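Local structure of carboxylesterase YbfK (Bacillus subtilis, 4CCY) at residues 63-68 with 198-203; 90-95 with 204-209; 228-233 with 257-262. The protein hydrolyses carboxylic esters to an alcohol and a carboxylate, acting as a carboxylesterase of the alpha/beta hydrolase superfamily. All coordinates share one frame; numbering follows the deposited sequence.

Contact 1: residues 63-68 with 198-203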
loop_
_atom_site.group_PDB
_atom_site.type_symbol
_atom_site.label_atom_id
_atom_site.label_comp_id
_atom_site.label_asym_id
_atom_site.label_seq_id
_atom_site.Cartn_x
_atom_site.Cartn_y
_atom_site.Cartn_z
ATOM N N GLY A 63 1.329 -2.857 -4.516
ATOM C CA GLY A 63 1.835 -2.770 -5.877
ATOM C C GLY A 63 0.837 -3.253 -6.909
ATOM O O GLY A 63 0.207 -4.301 -6.733
ATOM N N LEU A 64 0.698 -2.473 -7.982
ATOM C CA LEU A 64 -0.188 -2.783 -9.128
ATOM C C LEU A 64 -1.687 -2.501 -8.916
ATOM O O LEU A 64 -2.443 -2.433 -9.892
ATOM C CB LEU A 64 0.014 -4.229 -9.643
ATOM C CG LEU A 64 1.429 -4.706 -10.028
ATOM C CD1 LEU A 64 1.384 -6.160 -10.478
ATOM C CD2 LEU A 64 2.072 -3.828 -11.101
ATOM N N PHE A 65 -2.109 -2.322 -7.663
ATOM C CA PHE A 65 -3.540 -2.208 -7.316
ATOM C C PHE A 65 -4.126 -0.808 -7.400
ATOM O O PHE A 65 -5.324 -0.664 -7.654
ATOM C CB PHE A 65 -3.811 -2.763 -5.917
ATOM C CG PHE A 65 -3.927 -4.270 -5.863
ATOM C CD1 PHE A 65 -2.838 -5.070 -6.133
ATOM C CD2 PHE A 65 -5.129 -4.873 -5.530
ATOM C CE1 PHE A 65 -2.926 -6.449 -6.076
ATOM C CE2 PHE A 65 -5.229 -6.256 -5.453
ATOM C CZ PHE A 65 -4.131 -7.044 -5.734
ATOM N N SER A 66 -3.295 0.215 -7.200
ATOM C CA SER A 66 -3.753 1.623 -7.128
ATOM C C SER A 66 -4.687 1.846 -5.937
ATOM O O SER A 66 -5.084 0.894 -5.264
ATOM C CB SER A 66 -4.489 2.037 -8.405
ATOM O OG SER A 66 -5.819 1.540 -8.365
ATOM N N SER A 67 -5.065 3.103 -5.715
ATOM C CA SER A 67 -6.001 3.477 -4.641
ATOM C C SER A 67 -7.399 2.862 -4.749
ATOM O O SER A 67 -8.151 2.845 -3.763
ATOM C CB SER A 67 -6.108 5.002 -4.539
ATOM O OG SER A 67 -4.922 5.519 -3.967
ATOM N N ALA A 68 -7.737 2.361 -5.938
ATOM C CA ALA A 68 -9.026 1.691 -6.181
ATOM C C ALA A 68 -9.305 0.522 -5.211
ATOM O O ALA A 68 -10.459 0.245 -4.882
ATOM C CB ALA A 68 -9.120 1.211 -7.631
ATOM N N ARG A 198 -9.510 -6.794 -13.928
ATOM C CA ARG A 198 -9.328 -6.184 -15.233
ATOM C C ARG A 198 -8.294 -5.052 -15.207
ATOM O O ARG A 198 -7.415 -4.986 -16.072
ATOM C CB ARG A 198 -10.675 -5.688 -15.770
ATOM C CG ARG A 198 -10.557 -4.802 -16.993
ATOM C CD ARG A 198 -10.413 -5.648 -18.244
ATOM N NE ARG A 198 -9.790 -4.903 -19.338
ATOM C CZ ARG A 198 -8.504 -4.995 -19.663
ATOM N NH1 ARG A 198 -7.696 -5.794 -18.971
ATOM N NH2 ARG A 198 -8.025 -4.290 -20.684
ATOM N N GLN A 199 -8.402 -4.183 -14.200
ATOM C CA GLN A 199 -7.540 -3.018 -14.072
ATOM C C GLN A 199 -6.074 -3.407 -13.913
ATOM O O GLN A 199 -5.206 -2.866 -14.598
ATOM C CB GLN A 199 -7.983 -2.133 -12.903
ATOM C CG GLN A 199 -7.098 -0.907 -12.735
ATOM C CD GLN A 199 -7.392 -0.098 -11.490
ATOM O OE1 GLN A 199 -8.517 -0.063 -11.009
ATOM N NE2 GLN A 199 -6.380 0.581 -10.978
ATOM N N ILE A 200 -5.811 -4.347 -13.012
ATOM C CA ILE A 200 -4.458 -4.829 -12.762
ATOM C C ILE A 200 -3.835 -5.454 -14.021
ATOM O O ILE A 200 -2.665 -5.196 -14.330
ATOM C CB ILE A 200 -4.428 -5.814 -11.567
ATOM C CG1 ILE A 200 -4.819 -5.079 -10.283
ATOM C CG2 ILE A 200 -3.057 -6.468 -11.429
ATOM C CD1 ILE A 200 -5.113 -6.007 -9.130
ATOM N N VAL A 201 -4.619 -6.263 -14.738
ATOM C CA VAL A 201 -4.180 -6.866 -16.004
ATOM C C VAL A 201 -3.838 -5.781 -17.021
ATOM O O VAL A 201 -2.769 -5.813 -17.621
ATOM C CB VAL A 201 -5.221 -7.865 -16.564
ATOM C CG1 VAL A 201 -4.872 -8.314 -17.985
ATOM C CG2 VAL A 201 -5.323 -9.077 -15.655
ATOM N N ALA A 202 -4.726 -4.799 -17.165
ATOM C CA ALA A 202 -4.533 -3.688 -18.107
ATOM C C ALA A 202 -3.354 -2.805 -17.696
ATOM O O ALA A 202 -2.674 -2.226 -18.543
ATOM C CB ALA A 202 -5.814 -2.865 -18.242
ATOM N N GLY A 203 -3.118 -2.711 -16.389
ATOM C CA GLY A 203 -1.966 -1.994 -15.852
ATOM C C GLY A 203 -0.667 -2.606 -16.335
ATOM O O GLY A 203 0.224 -1.898 -16.799
HETATM O O HOH W 1 -3.669 -0.341 -11.097
HETATM O O HOH W 2 -1.588 -2.548 -12.695
#
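Ile200 sets its terminal methyl on the face of the Phe65 ring, with CD1 3.5 Å from the ring centroid. This CH-pi contact, 5° off the ring normal, is centred so well that all six ring carbons are almost equally far from CD1, and it is the tight part. CG1, anti to the carbonyl carbon (chi1 -65°), carries CD1 to the ring, while CG2 turns to the other side and meets partly exposed Leu64 more loosely, CG2 and Leu64 CB being 4.2 Å apart.

Extended Gln199 makes a direct polar clasp, NE2 lying 2.8 Å from Ser66 OG in a bent hydrogen bond with the hydroxyl 18° out of the amide plane; OG also accepts from Ala68 N, closing an ST turn. The wet side is at Leu64 O: one water joins it to Gln199 NE2, and a second lies between it and Ile200 O.

Phe65 lies near His273 and Ser129, probable members of the charge relay, without touching them. In alpha/beta hydrolases the loop after this strand commonly contributes to the oxyanion hole, probably its position here too. The loop follows strand 56-60; helix 194-205 covers it, flanked by helix 12-24 at Gln199 and helix 175-186 at Ile200.

Contact 2: residues 90-95 with 204-209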
loop_
_atom_site.group_PDB
_atom_site.type_symbol
_atom_site.label_atom_id
_atom_site.label_comp_id
_atom_site.label_asym_id
_atom_site.label_seq_id
_atom_site.Cartn_x
_atom_site.Cartn_y
_atom_site.Cartn_z
ATOM N N GLY A 90 5.333 6.025 -9.653
ATOM C CA GLY A 90 6.244 5.015 -10.202
ATOM C C GLY A 90 5.633 3.625 -10.296
ATOM O O GLY A 90 6.297 2.663 -10.700
ATOM N N ASP A 91 4.359 3.522 -9.939
ATOM C CA ASP A 91 3.596 2.287 -10.105
ATOM C C ASP A 91 2.435 2.551 -11.086
ATOM O O ASP A 91 2.191 3.703 -11.482
ATOM C CB ASP A 91 3.112 1.800 -8.731
ATOM C CG ASP A 91 2.414 0.437 -8.774
ATOM O OD1 ASP A 91 2.640 -0.350 -9.719
ATOM O OD2 ASP A 91 1.620 0.158 -7.845
ATOM N N LYS A 92 1.733 1.497 -11.485
ATOM C CA LYS A 92 0.664 1.629 -12.479
ATOM C C LYS A 92 -0.613 2.197 -11.847
ATOM O O LYS A 92 -1.382 1.485 -11.184
ATOM C CB LYS A 92 0.406 0.305 -13.196
ATOM C CG LYS A 92 1.603 -0.210 -13.975
ATOM C CD LYS A 92 1.763 0.505 -15.308
ATOM C CE LYS A 92 3.000 -0.005 -16.027
ATOM N NZ LYS A 92 2.929 -1.455 -16.366
ATOM N N ASN A 93 -0.805 3.501 -12.061
ATOM C CA ASN A 93 -1.885 4.267 -11.457
ATOM C C ASN A 93 -1.830 5.680 -12.044
ATOM O O ASN A 93 -1.162 5.891 -13.067
ATOM C CB ASN A 93 -1.782 4.255 -9.912
ATOM C CG ASN A 93 -0.467 4.831 -9.399
ATOM O OD1 ASN A 93 -0.065 5.938 -9.780
ATOM N ND2 ASN A 93 0.200 4.092 -8.506
ATOM N N LYS A 94 -2.505 6.635 -11.417
ATOM C CA LYS A 94 -2.676 7.968 -12.017
ATOM C C LYS A 94 -1.591 8.990 -11.639
ATOM O O LYS A 94 -1.551 10.111 -12.175
ATOM C CB LYS A 94 -4.063 8.529 -11.678
ATOM C CG LYS A 94 -5.220 7.791 -12.339
ATOM C CD LYS A 94 -6.475 8.653 -12.345
ATOM C CE LYS A 94 -7.702 7.806 -12.652
ATOM N NZ LYS A 94 -8.712 8.596 -13.409
ATOM N N SER A 95 -0.712 8.626 -10.716
ATOM C CA SER A 95 0.419 9.495 -10.409
ATOM C C SER A 95 1.382 9.542 -11.608
ATOM O O SER A 95 1.545 8.543 -12.318
ATOM C CB SER A 95 1.088 9.061 -9.099
ATOM O OG SER A 95 0.155 9.193 -8.027
ATOM N N VAL A 204 -0.580 -3.928 -16.228
ATOM C CA VAL A 204 0.578 -4.685 -16.665
ATOM C C VAL A 204 0.734 -4.647 -18.200
ATOM O O VAL A 204 1.849 -4.557 -18.712
ATOM C CB VAL A 204 0.527 -6.141 -16.125
ATOM C CG1 VAL A 204 1.758 -6.921 -16.552
ATOM C CG2 VAL A 204 0.404 -6.150 -14.600
ATOM N N GLU A 205 -0.380 -4.701 -18.929
ATOM C CA GLU A 205 -0.347 -4.584 -20.397
ATOM C C GLU A 205 0.229 -3.251 -20.871
ATOM O O GLU A 205 0.905 -3.191 -21.892
ATOM C CB GLU A 205 -1.730 -4.805 -20.995
ATOM C CG GLU A 205 -2.140 -6.268 -20.969
ATOM C CD GLU A 205 -3.532 -6.501 -21.506
ATOM O OE1 GLU A 205 -4.450 -5.705 -21.195
ATOM O OE2 GLU A 205 -3.708 -7.493 -22.241
ATOM N N TRP A 206 -0.043 -2.193 -20.116
ATOM C CA TRP A 206 0.485 -0.878 -20.423
ATOM C C TRP A 206 1.972 -0.867 -20.221
ATOM O O TRP A 206 2.446 -0.971 -19.102
ATOM C CB TRP A 206 -0.210 0.186 -19.566
ATOM C CG TRP A 206 0.229 1.608 -19.855
ATOM C CD1 TRP A 206 0.802 2.104 -21.024
ATOM C CD2 TRP A 206 0.117 2.770 -18.965
ATOM N NE1 TRP A 206 1.057 3.450 -20.913
ATOM C CE2 TRP A 206 0.673 3.911 -19.705
ATOM C CE3 TRP A 206 -0.358 2.971 -17.671
ATOM C CZ2 TRP A 206 0.728 5.185 -19.157
ATOM C CZ3 TRP A 206 -0.302 4.264 -17.134
ATOM C CH2 TRP A 206 0.240 5.336 -17.854
ATOM N N GLN A 207 2.717 -0.747 -21.316
ATOM C CA GLN A 207 4.172 -0.727 -21.255
ATOM C C GLN A 207 4.688 0.687 -20.999
ATOM O O GLN A 207 4.865 1.470 -21.929
ATOM C CB GLN A 207 4.783 -1.308 -22.542
ATOM C CG GLN A 207 4.469 -2.786 -22.761
ATOM C CD GLN A 207 4.760 -3.646 -21.536
ATOM O OE1 GLN A 207 3.846 -4.191 -20.915
ATOM N NE2 GLN A 207 6.034 -3.761 -21.178
ATOM N N ASP A 208 4.921 1.009 -19.732
ATOM C CA ASP A 208 5.437 2.318 -19.352
ATOM C C ASP A 208 6.501 2.126 -18.270
ATOM O O ASP A 208 6.193 1.789 -17.121
ATOM C CB ASP A 208 4.284 3.200 -18.876
ATOM C CG ASP A 208 4.683 4.642 -18.658
ATOM O OD1 ASP A 208 5.586 5.147 -19.347
ATOM O OD2 ASP A 208 4.058 5.296 -17.807
ATOM N N GLU A 209 7.760 2.321 -18.645
ATOM C CA GLU A 209 8.865 1.970 -17.744
ATOM C C GLU A 209 8.949 2.853 -16.490
ATOM O O GLU A 209 9.369 2.380 -15.422
ATOM C CB GLU A 209 10.215 1.819 -18.479
ATOM C CG GLU A 209 10.665 3.017 -19.295
ATOM C CD GLU A 209 11.955 2.765 -20.070
ATOM O OE1 GLU A 209 11.946 1.950 -21.023
ATOM O OE2 GLU A 209 12.986 3.392 -19.732
HETATM O O HOH W 3 5.314 -1.935 -17.980
#
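Lys92 NZ is gripped by the carbonyl O of Trp206 at 2.8 Å, by water 3 and by Gly203 O, just before the segment. Here the 90-95 loop, which follows strand 82-86 of the alpha/beta hydrolase sheet, meets the end of helix 194-205. Gly203 O belongs to the last turn of that helix and Trp206 O to the first residue beyond it, so the ammonium group binds carbonyls where the helix dipole would probably favour a positive charge. The C=O...N angle of 166° at Trp206 O puts the ammonium nearly in line with the carbonyl. Bends at chi2 (-79°) and chi4 steer the lysine chain to this spot, and on the way CD passes the indole obliquely, 4.0 Å from Trp206 CE3. A methionine in place of Lys92 would probably leave the carbonyls of Gly203 and Trp206 without their charged partner and the helix end less firmly tied to the 90-95 loop.

In that loop, Asn93 OD1 accepts from Ser95 N in an Asx turn, while its ND2 binds Ile88 O. Helix 12-24 adds Ser13 and Tyr18 to the surroundings of the indole. From within its own segment, Asp208 lays CB over one face of the Trp206 ring, 3.7 Å above the plane and displaced toward the rim.

Contact 3: residues 228-233 with 257-262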
loop_
_atom_site.group_PDB
_atom_site.type_symbol
_atom_site.label_atom_id
_atom_site.label_comp_id
_atom_site.label_asym_id
_atom_site.label_seq_id
_atom_site.Cartn_x
_atom_site.Cartn_y
_atom_site.Cartn_z
ATOM N N GLU A 228 17.307 -1.040 12.873
ATOM C CA GLU A 228 16.257 -0.105 12.475
ATOM C C GLU A 228 14.955 -0.379 13.211
ATOM O O GLU A 228 14.339 0.543 13.717
ATOM C CB GLU A 228 16.030 -0.112 10.967
ATOM C CG GLU A 228 17.215 0.421 10.178
ATOM C CD GLU A 228 17.155 0.062 8.709
ATOM O OE1 GLU A 228 17.024 -1.141 8.355
ATOM O OE2 GLU A 228 17.234 1.002 7.901
ATOM N N LEU A 229 14.566 -1.652 13.291
ATOM C CA LEU A 229 13.275 -2.033 13.873
ATOM C C LEU A 229 13.186 -1.721 15.371
ATOM O O LEU A 229 12.139 -1.275 15.856
ATOM C CB LEU A 229 12.977 -3.512 13.608
ATOM C CG LEU A 229 12.678 -3.936 12.149
ATOM C CD1 LEU A 229 12.282 -5.400 12.112
ATOM C CD2 LEU A 229 11.579 -3.100 11.513
ATOM N N LYS A 230 14.286 -1.938 16.095
ATOM C CA LYS A 230 14.338 -1.628 17.525
ATOM C C LYS A 230 14.185 -0.132 17.800
ATOM O O LYS A 230 13.802 0.246 18.906
ATOM C CB LYS A 230 15.641 -2.131 18.151
ATOM C CG LYS A 230 15.760 -3.642 18.257
ATOM C CD LYS A 230 17.224 -4.088 18.248
ATOM C CE LYS A 230 17.844 -4.011 19.624
ATOM N NZ LYS A 230 19.246 -4.528 19.638
ATOM N N SER A 231 14.469 0.702 16.791
ATOM C CA SER A 231 14.438 2.166 16.933
ATOM C C SER A 231 13.074 2.800 16.675
ATOM O O SER A 231 12.913 4.000 16.865
ATOM C CB SER A 231 15.469 2.818 16.012
ATOM O OG SER A 231 15.001 2.866 14.670
ATOM N N ILE A 232 12.095 2.006 16.241
ATOM C CA ILE A 232 10.741 2.519 15.982
ATOM C C ILE A 232 10.131 3.123 17.254
ATOM O O ILE A 232 10.118 2.485 18.312
ATOM C CB ILE A 232 9.814 1.419 15.402
ATOM C CG1 ILE A 232 10.277 1.037 13.989
ATOM C CG2 ILE A 232 8.345 1.858 15.431
ATOM C CD1 ILE A 232 9.706 -0.263 13.467
ATOM N N GLN A 233 9.633 4.353 17.123
ATOM C CA GLN A 233 9.109 5.140 18.230
ATOM C C GLN A 233 7.649 5.578 18.040
ATOM O O GLN A 233 7.222 6.553 18.669
ATOM C CB GLN A 233 10.004 6.386 18.471
ATOM C CG GLN A 233 10.140 7.330 17.272
ATOM C CD GLN A 233 10.990 8.566 17.550
ATOM O OE1 GLN A 233 12.215 8.485 17.622
ATOM N NE2 GLN A 233 10.338 9.731 17.676
ATOM N N SER A 257 7.468 -8.866 16.427
ATOM C CA SER A 257 7.022 -8.911 17.813
ATOM C C SER A 257 8.176 -8.738 18.789
ATOM O O SER A 257 8.027 -8.067 19.799
ATOM C CB SER A 257 6.281 -10.217 18.104
ATOM O OG SER A 257 5.050 -10.243 17.411
ATOM N N VAL A 258 9.323 -9.324 18.469
ATOM C CA VAL A 258 10.494 -9.260 19.345
ATOM C C VAL A 258 11.148 -7.875 19.301
ATOM O O VAL A 258 11.530 -7.336 20.342
ATOM C CB VAL A 258 11.544 -10.352 19.004
ATOM C CG1 VAL A 258 12.821 -10.165 19.823
ATOM C CG2 VAL A 258 10.982 -11.742 19.267
ATOM N N LEU A 259 11.265 -7.306 18.103
ATOM C CA LEU A 259 12.095 -6.122 17.895
ATOM C C LEU A 259 11.399 -4.772 18.068
ATOM O O LEU A 259 11.997 -3.843 18.594
ATOM C CB LEU A 259 12.798 -6.189 16.526
ATOM C CG LEU A 259 13.749 -7.382 16.333
ATOM C CD1 LEU A 259 14.172 -7.500 14.884
ATOM C CD2 LEU A 259 14.968 -7.304 17.258
ATOM N N VAL A 260 10.145 -4.655 17.630
ATOM C CA VAL A 260 9.469 -3.358 17.584
ATOM C C VAL A 260 8.744 -3.045 18.902
ATOM O O VAL A 260 7.782 -3.727 19.238
ATOM C CB VAL A 260 8.461 -3.292 16.407
ATOM C CG1 VAL A 260 7.865 -1.907 16.283
ATOM C CG2 VAL A 260 9.114 -3.701 15.085
ATOM N N PRO A 261 9.184 -1.991 19.632
ATOM C CA PRO A 261 8.578 -1.609 20.918
ATOM C C PRO A 261 7.076 -1.274 20.845
ATOM O O PRO A 261 6.657 -0.405 20.079
ATOM C CB PRO A 261 9.372 -0.357 21.328
ATOM C CG PRO A 261 10.659 -0.461 20.591
ATOM C CD PRO A 261 10.291 -1.081 19.271
ATOM N N GLY A 262 6.280 -1.972 21.648
ATOM C CA GLY A 262 4.843 -1.719 21.743
ATOM C C GLY A 262 4.023 -2.145 20.539
ATOM O O GLY A 262 2.867 -1.754 20.423
#
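Leu229 and Leu259 meet where two helices converge at the edge of the alpha/beta hydrolase fold, short helix 226-230 against the end of helix 249-259. Their side chains cross, CB against CB and methyl against methyl, with Leu229 CD1 and Leu259 CD1 4.0 Å apart. The other methyl of Leu259, CD2, rests on the aliphatic part of Lys230, 3.9 Å from its CG, before the lysine chain leads its amine away.

Val260, the first residue past its helix, forms a forked bump between Leu229 and Ile232. Its CG1 stands anti to the backbone N (chi1 -174°) and faces Ile232, whose CD1 it approaches to 3.7 Å; CG2 also touches that CD1 and packs against Leu229 CB. On the more exposed side Pro261 wedges its ring against the backbone of residues 230-232, with CG 3.6 Å from Lys230 O and CD 3.7 Å from Ile232 O.

Helix 130-141 backs the seam through Leu139 and Leu140, which touch Ile232, while Phe158 and Phe224 pack on Leu229. The backbones are closest at Lys230 and Leu259: CA-H of Lys230 points at Leu259 O, the CA...O distance being 3.4 Å and the angle at hydrogen 160°.

How the contacts relate
From the N terminus, the chain first gives up the loop after strand 56-60, then the loop after strand 82-86, and both find their partner in helix 194-205 and its exit. Contact 1 thereby closes a loop of 129 residues and contact 2 one of 108, each taking in several strands and helices. The two cross in sequence, their segments alternating, with centres 9 Å apart. Besides sharing the helix they touch directly, Asp91 OD2 probably accepting from Leu64 N and Ser66 packing on Asn93. Contact 3 closes later and in series, a short loop through strand 236-241 that joins helices 226-230 and 249-259. It sits across the chain's centre from contacts 1 and 2, their centres about 32 and 34 Å away.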